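Local coordinates for ribosome hibernation protein YHBH (PDB 4HEI) that probably binds the small ribosomal subunit and inhibits translation in stationary phase, associating with hibernating 100S ribosome dimers, at residues 1-9 against 17-28. Numbering follows the deposited sequence.
Sequences MQINIQGHH and QDYVHSKFDKLE
Ile3 and Ile5 of edge strand 2-8, with Met1 just before it, point into the side of helix 14-27; these are the first strand and the helix of the beta-alpha-beta unit that opens this HPF/YfiA fold. Over these segments the axes come within 10.1 Å and run roughly antiparallel, at 146°, and alternate residues fit successive hollows of the helix. The CD1 of Ile5 fills the first hollow, between Gln17, Val20 and His21: it meets Val20 CG1 tip to tip at 3.6 Å, while the Gln17 side chain runs out beside Ile5 until its NE2 is 3.9 Å from Ile5 CB. One turn on, the Ile3 and His21 side chains lie alongside each other, pointing opposite ways. Because CG1 of Ile3 lies anti to its carbonyl carbon (chi1 -53°) and the chain then runs on extended, CD1 drops between the imidazole and Phe24, 3.7 Å from His21 ND1 and 3.5 Å from Phe24 CB. The Phe24 side chain also touches Leu54 of strand 47-56, and Val20 leans on Ile74 of helix 70-91, so the helix also faces the shared core. The Met1 chain lies roughly perpendicular to that of Phe24, its sulfur making an oblique Met-aromatic contact 5.4 Å from the ring centroid. A bend at chi3 (75°) turns its methyl into the last hollow, bordered by Asp25 and Glu28, where Met1 CE rests 3.5 Å from Phe24 O.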
ATOM      1  N   MET A   1       1.802 -13.708  -0.671  1.00 45.00           N
ATOM      2  CA  MET A   1       1.166 -12.364  -0.632  1.00 43.58           C
ATOM      3  C   MET A   1      -0.104 -12.310  -1.480  1.00 43.40           C
ATOM      4  O   MET A   1      -0.060 -12.465  -2.704  1.00 43.41           O
ATOM      5  CB  MET A   1       2.155 -11.296  -1.116  1.00 44.97           C
ATOM      6  CG  MET A   1       1.557  -9.900  -1.270  1.00 45.34           C
ATOM      7  SD  MET A   1       2.780  -8.615  -1.655  1.00 46.87           S
ATOM      8  CE  MET A   1       3.123  -8.979  -3.391  1.00 44.86           C
ATOM      9  N   GLN A   2      -1.235 -12.102  -0.814  1.00 41.40           N
ATOM     10  CA  GLN A   2      -2.524 -11.995  -1.489  1.00 38.89           C
ATOM     11  C   GLN A   2      -3.007 -10.571  -1.265  1.00 35.57           C
ATOM     12  O   GLN A   2      -3.366 -10.208  -0.142  1.00 33.57           O
ATOM     13  CB  GLN A   2      -3.530 -12.985  -0.896  1.00 40.50           C
ATOM     14  CG  GLN A   2      -3.147 -14.437  -1.079  1.00 42.42           C
ATOM     15  CD  GLN A   2      -4.219 -15.384  -0.587  1.00 44.81           C
ATOM     16  OE1 GLN A   2      -5.353 -15.363  -1.070  1.00 46.71           O
ATOM     17  NE2 GLN A   2      -3.868 -16.223   0.382  1.00 45.28           N
ATOM     18  N   ILE A   3      -3.007  -9.773  -2.331  1.00 32.11           N
ATOM     19  CA  ILE A   3      -3.423  -8.377  -2.252  1.00 29.55           C
ATOM     20  C   ILE A   3      -4.877  -8.146  -2.636  1.00 29.04           C
ATOM     21  O   ILE A   3      -5.330  -8.603  -3.684  1.00 28.09           O
ATOM     22  CB  ILE A   3      -2.579  -7.483  -3.183  1.00 28.69           C
ATOM     23  CG1 ILE A   3      -1.090  -7.693  -2.920  1.00 30.12           C
ATOM     24  CG2 ILE A   3      -2.944  -6.020  -2.963  1.00 28.45           C
ATOM     25  CD1 ILE A   3      -0.198  -7.010  -3.938  1.00 31.30           C
ATOM     26  N   ASN A   4      -5.605  -7.436  -1.784  1.00 26.24           N
ATOM     27  CA  ASN A   4      -6.989  -7.113  -2.080  1.00 25.83           C
ATOM     28  C   ASN A   4      -7.052  -5.602  -2.224  1.00 23.96           C
ATOM     29  O   ASN A   4      -6.757  -4.868  -1.284  1.00 21.82           O
ATOM     30  CB  ASN A   4      -7.933  -7.565  -0.959  1.00 27.37           C
ATOM     31  CG  ASN A   4      -9.386  -7.232  -1.263  1.00 28.58           C
ATOM     32  OD1 ASN A   4      -9.778  -6.066  -1.281  1.00 29.35           O
ATOM     33  ND2 ASN A   4     -10.188  -8.257  -1.526  1.00 31.91           N
ATOM     34  N   ILE A   5      -7.416  -5.136  -3.413  1.00 22.78           N
ATOM     35  CA  ILE A   5      -7.508  -3.707  -3.657  1.00 22.27           C
ATOM     36  C   ILE A   5      -8.964  -3.301  -3.771  1.00 24.57           C
ATOM     37  O   ILE A   5      -9.706  -3.853  -4.588  1.00 24.52           O
ATOM     38  CB  ILE A   5      -6.790  -3.318  -4.963  1.00 22.78           C
ATOM     39  CG1 ILE A   5      -5.337  -3.786  -4.910  1.00 20.45           C
ATOM     40  CG2 ILE A   5      -6.865  -1.814  -5.174  1.00 20.76           C
ATOM     41  CD1 ILE A   5      -4.571  -3.572  -6.200  1.00 22.81           C
ATOM     42  N   GLN A   6      -9.366  -2.338  -2.951  1.00 23.52           N
ATOM     43  CA  GLN A   6     -10.733  -1.840  -2.970  1.00 26.08           C
ATOM     44  C   GLN A   6     -10.748  -0.337  -3.207  1.00 25.48           C
ATOM     45  O   GLN A   6      -9.831   0.379  -2.807  1.00 22.53           O
ATOM     46  CB  GLN A   6     -11.434  -2.146  -1.646  1.00 26.64           C
ATOM     47  CG  GLN A   6     -11.645  -3.621  -1.369  1.00 34.32           C
ATOM     48  CD  GLN A   6     -12.516  -4.279  -2.414  1.00 37.37           C
ATOM     49  OE1 GLN A   6     -13.577  -3.762  -2.761  1.00 40.73           O
ATOM     50  NE2 GLN A   6     -12.079  -5.431  -2.916  1.00 40.16           N
ATOM     51  N   GLY A   7     -11.802   0.135  -3.866  1.00 26.38           N
ATOM     52  CA  GLY A   7     -11.933   1.554  -4.124  1.00 27.55           C
ATOM     53  C   GLY A   7     -13.184   2.086  -3.454  1.00 28.89           C
ATOM     54  O   GLY A   7     -14.128   1.333  -3.217  1.00 29.58           O
ATOM     55  N   HIS A   8     -13.185   3.374  -3.131  1.00 29.98           N
ATOM     56  CA  HIS A   8     -14.339   4.015  -2.504  1.00 32.43           C
ATOM     57  C   HIS A   8     -14.472   5.436  -3.045  1.00 32.16           C
ATOM     58  O   HIS A   8     -13.558   6.248  -2.903  1.00 30.35           O
ATOM     59  CB  HIS A   8     -14.175   4.059  -0.985  1.00 33.61           C
ATOM     60  CG  HIS A   8     -15.308   4.736  -0.278  1.00 35.68           C
ATOM     61  ND1 HIS A   8     -16.541   4.143  -0.113  1.00 36.89           N
ATOM     62  CD2 HIS A   8     -15.401   5.965   0.282  1.00 36.80           C
ATOM     63  CE1 HIS A   8     -17.347   4.979   0.518  1.00 36.55           C
ATOM     64  NE2 HIS A   8     -16.680   6.092   0.770  1.00 37.52           N
ATOM     65  N   HIS A   9     -15.615   5.728  -3.656  1.00 33.41           N
ATOM     66  CA  HIS A   9     -15.865   7.048  -4.230  1.00 35.98           C
ATOM     67  C   HIS A   9     -14.770   7.392  -5.228  1.00 35.00           C
ATOM     68  O   HIS A   9     -14.222   8.489  -5.208  1.00 35.19           O
ATOM     69  CB  HIS A   9     -15.913   8.116  -3.132  1.00 38.69           C
ATOM     70  CG  HIS A   9     -17.108   8.010  -2.235  1.00 41.62           C
ATOM     71  ND1 HIS A   9     -17.355   8.906  -1.217  1.00 43.38           N
ATOM     72  CD2 HIS A   9     -18.130   7.121  -2.208  1.00 43.22           C
ATOM     73  CE1 HIS A   9     -18.477   8.574  -0.603  1.00 43.84           C
ATOM     74  NE2 HIS A   9     -18.968   7.495  -1.185  1.00 45.21           N
ATOM     75  N   GLN A  17      -4.729  -0.551 -10.317  1.00 25.37           N
ATOM     76  CA  GLN A  17      -4.495  -1.874  -9.770  1.00 27.36           C
ATOM     77  C   GLN A  17      -3.174  -2.446 -10.260  1.00 26.64           C
ATOM     78  O   GLN A  17      -2.410  -3.001  -9.471  1.00 24.30           O
ATOM     79  CB  GLN A  17      -5.665  -2.801 -10.111  1.00 30.63           C
ATOM     80  CG  GLN A  17      -6.931  -2.414  -9.358  1.00 33.22           C
ATOM     81  CD  GLN A  17      -8.049  -3.424  -9.502  1.00 36.65           C
ATOM     82  OE1 GLN A  17      -8.772  -3.431 -10.495  1.00 37.97           O
ATOM     83  NE2 GLN A  17      -8.191  -4.290  -8.509  1.00 37.72           N
ATOM     84  N   ASP A  18      -2.896  -2.297 -11.553  1.00 26.58           N
ATOM     85  CA  ASP A  18      -1.638  -2.796 -12.105  1.00 27.29           C
ATOM     86  C   ASP A  18      -0.463  -2.109 -11.416  1.00 25.93           C
ATOM     87  O   ASP A  18       0.522  -2.756 -11.043  1.00 24.18           O
ATOM     88  CB  ASP A  18      -1.558  -2.539 -13.615  1.00 29.58           C
ATOM     89  CG  ASP A  18      -2.532  -3.392 -14.410  1.00 32.20           C
ATOM     90  OD1 ASP A  18      -2.954  -4.449 -13.902  1.00 34.42           O
ATOM     91  OD2 ASP A  18      -2.864  -3.013 -15.553  1.00 34.70           O
ATOM     92  N   TYR A  19      -0.573  -0.797 -11.245  1.00 23.39           N
ATOM     93  CA  TYR A  19       0.481  -0.025 -10.602  1.00 22.91           C
ATOM     94  C   TYR A  19       0.695  -0.498  -9.170  1.00 21.84           C
ATOM     95  O   TYR A  19       1.830  -0.701  -8.738  1.00 19.70           O
ATOM     96  CB  TYR A  19       0.122   1.466 -10.604  1.00 23.05           C
ATOM     97  CG  TYR A  19       1.235   2.353 -10.110  1.00 23.61           C
ATOM     98  CD1 TYR A  19       2.400   2.516 -10.857  1.00 25.82           C
ATOM     99  CD2 TYR A  19       1.134   3.018  -8.891  1.00 24.98           C
ATOM    100  CE1 TYR A  19       3.434   3.319 -10.401  1.00 26.42           C
ATOM    101  CE2 TYR A  19       2.164   3.821  -8.426  1.00 27.98           C
ATOM    102  CZ  TYR A  19       3.309   3.966  -9.187  1.00 28.44           C
ATOM    103  OH  TYR A  19       4.332   4.756  -8.734  1.00 31.35           O
ATOM    104  N   VAL A  20      -0.396  -0.663  -8.430  1.00 20.91           N
ATOM    105  CA  VAL A  20      -0.298  -1.122  -7.049  1.00 19.40           C
ATOM    106  C   VAL A  20       0.412  -2.469  -7.012  1.00 20.42           C
ATOM    107  O   VAL A  20       1.331  -2.673  -6.218  1.00 18.26           O
ATOM    108  CB  VAL A  20      -1.681  -1.268  -6.400  1.00 18.76           C
ATOM    109  CG1 VAL A  20      -1.547  -1.939  -5.032  1.00 16.34           C
ATOM    110  CG2 VAL A  20      -2.330   0.118  -6.244  1.00 17.16           C
ATOM    111  N   HIS A  21      -0.013  -3.383  -7.874  1.00 22.01           N
ATOM    112  CA  HIS A  21       0.613  -4.698  -7.924  1.00 24.72           C
ATOM    113  C   HIS A  21       2.102  -4.578  -8.228  1.00 24.57           C
ATOM    114  O   HIS A  21       2.930  -5.268  -7.625  1.00 26.25           O
ATOM    115  CB  HIS A  21      -0.089  -5.572  -8.965  1.00 26.42           C
ATOM    116  CG  HIS A  21      -1.227  -6.360  -8.402  1.00 31.41           C
ATOM    117  ND1 HIS A  21      -1.038  -7.428  -7.552  1.00 32.60           N
ATOM    118  CD2 HIS A  21      -2.567  -6.213  -8.529  1.00 33.92           C
ATOM    119  CE1 HIS A  21      -2.212  -7.906  -7.179  1.00 33.95           C
ATOM    120  NE2 HIS A  21      -3.157  -7.186  -7.757  1.00 33.33           N
ATOM    121  N   SER A  22       2.442  -3.684  -9.145  1.00 25.67           N
ATOM    122  CA  SER A  22       3.833  -3.465  -9.509  1.00 27.87           C
ATOM    123  C   SER A  22       4.664  -3.081  -8.282  1.00 26.46           C
ATOM    124  O   SER A  22       5.723  -3.665  -8.023  1.00 24.22           O
ATOM    125  CB  SER A  22       3.921  -2.361 -10.569  1.00 29.17           C
ATOM    126  OG  SER A  22       5.265  -2.127 -10.944  1.00 34.87           O
ATOM    127  N   LYS A  23       4.175  -2.105  -7.521  1.00 25.73           N
ATOM    128  CA  LYS A  23       4.872  -1.636  -6.325  1.00 25.28           C
ATOM    129  C   LYS A  23       5.070  -2.744  -5.286  1.00 24.38           C
ATOM    130  O   LYS A  23       6.137  -2.851  -4.683  1.00 22.35           O
ATOM    131  CB  LYS A  23       4.096  -0.479  -5.681  1.00 27.42           C
ATOM    132  CG  LYS A  23       3.803   0.682  -6.620  1.00 30.95           C
ATOM    133  CD  LYS A  23       5.065   1.433  -7.021  1.00 32.94           C
ATOM    134  CE  LYS A  23       5.663   2.169  -5.837  1.00 33.73           C
ATOM    135  NZ  LYS A  23       6.777   3.065  -6.245  1.00 37.83           N
ATOM    136  N   PHE A  24       4.042  -3.561  -5.069  1.00 23.33           N
ATOM    137  CA  PHE A  24       4.129  -4.636  -4.091  1.00 25.55           C
ATOM    138  C   PHE A  24       4.980  -5.814  -4.554  1.00 26.19           C
ATOM    139  O   PHE A  24       5.600  -6.495  -3.737  1.00 26.40           O
ATOM    140  CB  PHE A  24       2.725  -5.078  -3.676  1.00 27.50           C
ATOM    141  CG  PHE A  24       2.120  -4.195  -2.625  1.00 28.96           C
ATOM    142  CD1 PHE A  24       2.439  -4.380  -1.282  1.00 29.22           C
ATOM    143  CD2 PHE A  24       1.293  -3.135  -2.977  1.00 29.62           C
ATOM    144  CE1 PHE A  24       1.941  -3.517  -0.305  1.00 29.19           C
ATOM    145  CE2 PHE A  24       0.793  -2.268  -2.009  1.00 31.69           C
ATOM    146  CZ  PHE A  24       1.119  -2.459  -0.669  1.00 29.09           C
ATOM    147  N   ASP A  25       5.058  -6.029  -5.863  1.00 24.12           N
ATOM    148  CA  ASP A  25       5.910  -7.098  -6.367  1.00 23.84           C
ATOM    149  C   ASP A  25       7.375  -6.736  -6.102  1.00 24.19           C
ATOM    150  O   ASP A  25       8.193  -7.612  -5.834  1.00 25.06           O
ATOM    151  CB  ASP A  25       5.689  -7.332  -7.866  1.00 24.20           C
ATOM    152  CG  ASP A  25       4.465  -8.181  -8.144  1.00 26.41           C
ATOM    153  OD1 ASP A  25       3.966  -8.826  -7.201  1.00 26.31           O
ATOM    154  OD2 ASP A  25       4.013  -8.217  -9.307  1.00 28.80           O
ATOM    155  N   LYS A  26       7.709  -5.451  -6.165  1.00 22.60           N
ATOM    156  CA  LYS A  26       9.082  -5.034  -5.905  1.00 26.08           C
ATOM    157  C   LYS A  26       9.376  -5.178  -4.419  1.00 24.82           C
ATOM    158  O   LYS A  26      10.425  -5.683  -4.012  1.00 24.70           O
ATOM    159  CB  LYS A  26       9.298  -3.578  -6.321  1.00 27.05           C
ATOM    160  CG  LYS A  26       9.193  -3.323  -7.815  1.00 30.64           C
ATOM    161  CD  LYS A  26       9.572  -1.886  -8.141  1.00 34.89           C
ATOM    162  CE  LYS A  26       9.560  -1.633  -9.635  1.00 36.46           C
ATOM    163  NZ  LYS A  26      10.501  -2.540 -10.348  1.00 40.42           N
ATOM    164  N   LEU A  27       8.417  -4.734  -3.618  1.00 24.71           N
ATOM    165  CA  LEU A  27       8.505  -4.774  -2.169  1.00 25.29           C
ATOM    166  C   LEU A  27       8.753  -6.165  -1.579  1.00 24.65           C
ATOM    167  O   LEU A  27       9.575  -6.325  -0.673  1.00 23.83           O
ATOM    168  CB  LEU A  27       7.212  -4.201  -1.581  1.00 29.57           C
ATOM    169  CG  LEU A  27       7.172  -3.965  -0.076  1.00 32.36           C
ATOM    170  CD1 LEU A  27       8.148  -2.849   0.269  1.00 33.76           C
ATOM    171  CD2 LEU A  27       5.763  -3.585   0.352  1.00 33.33           C
ATOM    172  N   GLU A  28       8.052  -7.175  -2.087  1.00 21.30           N
ATOM    173  CA  GLU A  28       8.196  -8.521  -1.546  1.00 20.37           C
ATOM    174  C   GLU A  28       9.595  -9.114  -1.712  1.00 19.69           C
ATOM    175  O   GLU A  28       9.929 -10.119  -1.077  1.00 19.37           O
ATOM    176  CB  GLU A  28       7.155  -9.470  -2.161  1.00 23.17           C
ATOM    177  CG  GLU A  28       7.436  -9.895  -3.589  1.00 25.67           C
ATOM    178  CD  GLU A  28       6.581 -11.086  -4.031  1.00 25.39           C
ATOM    179  OE1 GLU A  28       6.731 -11.532  -5.189  1.00 23.55           O
ATOM    180  OE2 GLU A  28       5.766 -11.576  -3.218  1.00 26.71           O
TER